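Local coordinates for tRNA (guanine(26)-N(2))-dimethyltransferase (Pyrococcus horikoshii, PDB 2DUL), which probably methylates the exocyclic N2 of guanine 26 in a number of tRNAs twice over, taking both methyl groups from S-adenosyl-L-methionine, at residues R105-L108 with K112-V115; A177-R180 with V185-R188. All coordinates share one frame; numbering follows the deposited sequence.

Contact 1 of 2, residues R105-L108 with K112-V115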
loop_
_atom_site.group_PDB
_atom_site.type_symbol
_atom_site.label_atom_id
_atom_site.label_comp_id
_atom_site.label_asym_id
_atom_site.label_seq_id
_atom_site.Cartn_x
_atom_site.Cartn_y
_atom_site.Cartn_z
ATOM N N ARG A 105 -5.830 22.892 -17.867
ATOM C CA ARG A 105 -5.961 21.502 -18.294
ATOM C C ARG A 105 -5.379 21.326 -19.702
ATOM O O ARG A 105 -5.731 22.059 -20.626
ATOM C CB ARG A 105 -7.434 21.086 -18.259
ATOM C CG ARG A 105 -7.720 19.702 -18.802
ATOM C CD ARG A 105 -9.144 19.283 -18.469
ATOM N NE ARG A 105 -9.289 18.935 -17.056
ATOM C CZ ARG A 105 -10.431 19.001 -16.379
ATOM N NH1 ARG A 105 -10.465 18.657 -15.098
ATOM N NH2 ARG A 105 -11.536 19.433 -16.974
ATOM N N ALA A 106 -4.475 20.362 -19.854
ATOM C CA ALA A 106 -3.837 20.097 -21.144
ATOM C C ALA A 106 -4.069 18.640 -21.506
ATOM O O ALA A 106 -3.816 17.749 -20.701
ATOM C CB ALA A 106 -2.340 20.394 -21.062
ATOM N N ILE A 107 -4.533 18.400 -22.727
ATOM C CA ILE A 107 -4.849 17.050 -23.158
ATOM C C ILE A 107 -4.164 16.628 -24.451
ATOM O O ILE A 107 -4.163 17.371 -25.432
ATOM C CB ILE A 107 -6.374 16.911 -23.336
ATOM C CG1 ILE A 107 -7.073 17.335 -22.042
ATOM C CG2 ILE A 107 -6.733 15.474 -23.706
ATOM C CD1 ILE A 107 -8.583 17.399 -22.143
ATOM N N LEU A 108 -3.584 15.431 -24.439
ATOM C CA LEU A 108 -2.908 14.881 -25.612
ATOM C C LEU A 108 -3.671 13.629 -26.029
ATOM O O LEU A 108 -3.774 12.680 -25.258
ATOM C CB LEU A 108 -1.462 14.518 -25.270
ATOM C CG LEU A 108 -0.596 13.897 -26.377
ATOM C CD1 LEU A 108 -0.392 14.881 -27.528
ATOM C CD2 LEU A 108 0.751 13.507 -25.786
ATOM N N LYS A 112 -2.288 6.809 -26.450
ATOM C CA LYS A 112 -2.799 6.883 -25.098
ATOM C C LYS A 112 -3.213 8.335 -24.898
ATOM O O LYS A 112 -2.587 9.246 -25.440
ATOM C CB LYS A 112 -1.724 6.476 -24.089
ATOM C CG LYS A 112 -1.301 5.024 -24.232
ATOM C CD LYS A 112 -0.501 4.551 -23.042
ATOM C CE LYS A 112 -0.155 3.077 -23.180
ATOM N NZ LYS A 112 -1.370 2.245 -23.367
ATOM N N THR A 113 -4.289 8.546 -24.155
ATOM C CA THR A 113 -4.762 9.893 -23.893
ATOM C C THR A 113 -4.198 10.323 -22.551
ATOM O O THR A 113 -4.343 9.618 -21.552
ATOM C CB THR A 113 -6.300 9.940 -23.871
ATOM O OG1 THR A 113 -6.783 9.659 -25.188
ATOM C CG2 THR A 113 -6.806 11.312 -23.440
ATOM N N ILE A 114 -3.532 11.470 -22.548
ATOM C CA ILE A 114 -2.921 12.004 -21.340
ATOM C C ILE A 114 -3.606 13.317 -20.986
ATOM O O ILE A 114 -3.721 14.215 -21.820
ATOM C CB ILE A 114 -1.414 12.241 -21.559
ATOM C CG1 ILE A 114 -0.746 10.919 -21.936
ATOM C CG2 ILE A 114 -0.775 12.824 -20.299
ATOM C CD1 ILE A 114 0.676 11.061 -22.421
ATOM N N VAL A 115 -4.076 13.410 -19.749
ATOM C CA VAL A 115 -4.766 14.600 -19.277
ATOM C C VAL A 115 -4.003 15.175 -18.092
ATOM O O VAL A 115 -3.899 14.542 -17.041
ATOM C CB VAL A 115 -6.201 14.263 -18.833
ATOM C CG1 VAL A 115 -6.941 15.537 -18.452
ATOM C CG2 VAL A 115 -6.926 13.528 -19.956
#
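Thr113 opens the pairing from strand 113-118: its CA sends a hydrogen to Leu108 O at 3.3 Å, and with OG1 beside the backbone N (chi1 -67°), CG2 is left anti to that N and reaches Ile107 CG2 at 4.2 Å. Ile114 follows as the hydrogen-bonded partner of Leu108. Its N reaches Leu108 O at 3.0 Å, and its O takes Leu108 N at 2.9 Å with a nearly straight N-H...O angle of 168°; both donors lie in the plane of the carbonyl they meet. Ile114 O also receives the CA-H of Ile107, at 3.3 Å, so one carbonyl serves two neighbouring donors. Beside the backbone, the side chains of Ile114 and Leu108 run alongside each other in the same direction and meet at their ends, CD1 to CD2 at 4.2 Å, on the face where Phe95 touches both and Val91 of helix 81-94 touches Ile114. Val115 turns to the other face as the non-hydrogen-bonded partner of Ile107. Its CG1, trans to N, lies 4.0 Å from Ile107 CG1 and 4.3 Å from Arg105 CG, while Trp75 of strand 73-78 touches both Val115 and Arg105. Two antiparallel strands joined by a short turn make this a beta hairpin, which extends one side of the central sheet of the class I-like methyltransferase fold beyond strand 73-78.

Contact 2 of 2, residues A177-R180 with V185-R188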
loop_
_atom_site.group_PDB
_atom_site.type_symbol
_atom_site.label_atom_id
_atom_site.label_comp_id
_atom_site.label_asym_id
_atom_site.label_seq_id
_atom_site.Cartn_x
_atom_site.Cartn_y
_atom_site.Cartn_z
ATOM N N ALA A 177 -2.495 11.553 17.195
ATOM C CA ALA A 177 -2.612 11.855 15.776
ATOM C C ALA A 177 -3.222 10.656 15.042
ATOM O O ALA A 177 -3.983 10.826 14.089
ATOM C CB ALA A 177 -1.244 12.189 15.191
ATOM N N CYS A 178 -2.892 9.444 15.490
ATOM C CA CYS A 178 -3.425 8.250 14.842
ATOM C C CYS A 178 -4.928 8.179 15.064
ATOM O O CYS A 178 -5.672 7.804 14.161
ATOM C CB CYS A 178 -2.754 6.973 15.374
ATOM S SG CYS A 178 -3.157 5.481 14.395
ATOM N N LEU A 179 -5.376 8.540 16.263
ATOM C CA LEU A 179 -6.808 8.530 16.562
ATOM C C LEU A 179 -7.530 9.537 15.663
ATOM O O LEU A 179 -8.597 9.246 15.119
ATOM C CB LEU A 179 -7.059 8.897 18.028
ATOM C CG LEU A 179 -7.350 7.769 19.023
ATOM C CD1 LEU A 179 -6.221 6.756 19.017
ATOM C CD2 LEU A 179 -7.539 8.366 20.418
ATOM N N ARG A 180 -6.941 10.719 15.508
ATOM C CA ARG A 180 -7.545 11.761 14.684
ATOM C C ARG A 180 -7.588 11.429 13.196
ATOM O O ARG A 180 -8.614 11.626 12.543
ATOM C CB ARG A 180 -6.808 13.100 14.854
ATOM C CG ARG A 180 -6.856 13.709 16.261
ATOM C CD ARG A 180 -6.599 15.218 16.207
ATOM N NE ARG A 180 -5.378 15.540 15.472
ATOM C CZ ARG A 180 -4.144 15.408 15.953
ATOM N NH1 ARG A 180 -3.946 14.966 17.187
ATOM N NH2 ARG A 180 -3.100 15.699 15.187
ATOM N N VAL A 185 -6.578 2.889 17.441
ATOM C CA VAL A 185 -5.564 2.908 18.493
ATOM C C VAL A 185 -4.378 2.066 18.006
ATOM O O VAL A 185 -4.489 0.846 17.850
ATOM C CB VAL A 185 -6.122 2.304 19.812
ATOM C CG1 VAL A 185 -5.066 2.360 20.907
ATOM C CG2 VAL A 185 -7.381 3.061 20.243
ATOM N N PRO A 186 -3.223 2.707 17.764
ATOM C CA PRO A 186 -2.027 2.008 17.286
ATOM C C PRO A 186 -1.261 1.221 18.349
ATOM O O PRO A 186 -1.361 1.498 19.546
ATOM C CB PRO A 186 -1.192 3.141 16.696
ATOM C CG PRO A 186 -1.438 4.241 17.685
ATOM C CD PRO A 186 -2.947 4.147 17.952
ATOM N N LEU A 187 -0.498 0.237 17.887
ATOM C CA LEU A 187 0.317 -0.595 18.764
ATOM C C LEU A 187 1.787 -0.394 18.412
ATOM O O LEU A 187 2.211 -0.687 17.296
ATOM C CB LEU A 187 -0.043 -2.073 18.596
ATOM C CG LEU A 187 0.895 -3.057 19.314
ATOM C CD1 LEU A 187 0.882 -2.796 20.810
ATOM C CD2 LEU A 187 0.470 -4.488 19.018
ATOM N N ARG A 188 2.569 0.122 19.352
ATOM C CA ARG A 188 3.986 0.319 19.078
ATOM C C ARG A 188 4.779 -0.955 19.361
ATOM O O ARG A 188 4.253 -1.907 19.936
ATOM C CB ARG A 188 4.530 1.504 19.889
ATOM C CG ARG A 188 4.017 1.631 21.313
ATOM C CD ARG A 188 4.687 0.656 22.266
ATOM N NE ARG A 188 3.942 -0.591 22.422
ATOM C CZ ARG A 188 4.378 -1.636 23.120
ATOM N NH1 ARG A 188 3.635 -2.729 23.215
ATOM N NH2 ARG A 188 5.565 -1.591 23.716
#
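This contact joins a helix to the loop that follows it: helix 175-182 ends, the chain turns, and Val185 and Pro186, in the loop leading to helix 192-209, touch the helix before the chain moves away. Cys178 and Pro186 meet at its buried part. The CA-CB bond of each is directed at the other segment, and the proline ring lies against both side-chain atoms of the cysteine. Cys178 CB is 3.8 Å from Pro186 CG, while SG approaches the ring at two places, 3.8 Å from Pro186 CD and 3.8 Å from Pro186 CB. The sulfur is brought there by a first torsion of -170°, which sets it opposite the backbone N and extends it from the helix toward the ring. Pro169 of helix 167-170 also touches Cys178, so Cys178 is buried between Pro186 of the loop and Pro169 of helix 167-170.

One residue on, Leu179 makes the exposed part of the contact. Its chi1 of -101° is well away from a staggered value, and the side chain leans across so that CD1 leads. That methyl is 3.9 Å from Val185 CA and 4.1 Å from Val185 CG2, and it also touches Pro186 CD at 4.3 Å, spanning the bond between the two loop residues. The CB of Val185 points away from the helix, yet its side chain runs beside that of Leu179 in the same direction. Away from the helix, the Val185 side chain meets Tyr273 of strand 273-277. The two segments meet through carbon and sulfur contacts alone, which depend on fit rather than direction; the loop's polar ties lie elsewhere, the Val185 backbone to that of Gly274 and Arg188 NH1 to Asp254 OD1.

Overall arrangement
Both contacts join pieces of chain close in sequence, but with different chemistry. Contact 1 pairs neighbouring strands near one end of the central sheet, so backbone hydrogen bonds set its register and side chains pack on both faces. Contact 2 lies outside the sheet, where a helix meets the loop that follows it, and relies on apolar packing, with no hydrogen bond between its segments. Each is partly buried: contact 1 has four buried and no exposed residues among those touching, whereas contact 2 has two of each, with Leu179 and Val185 at the surface. Their centres lie 40 Å apart on opposite sides of the chain's centre, they share no secondary-structure element, and they follow one another along the chain.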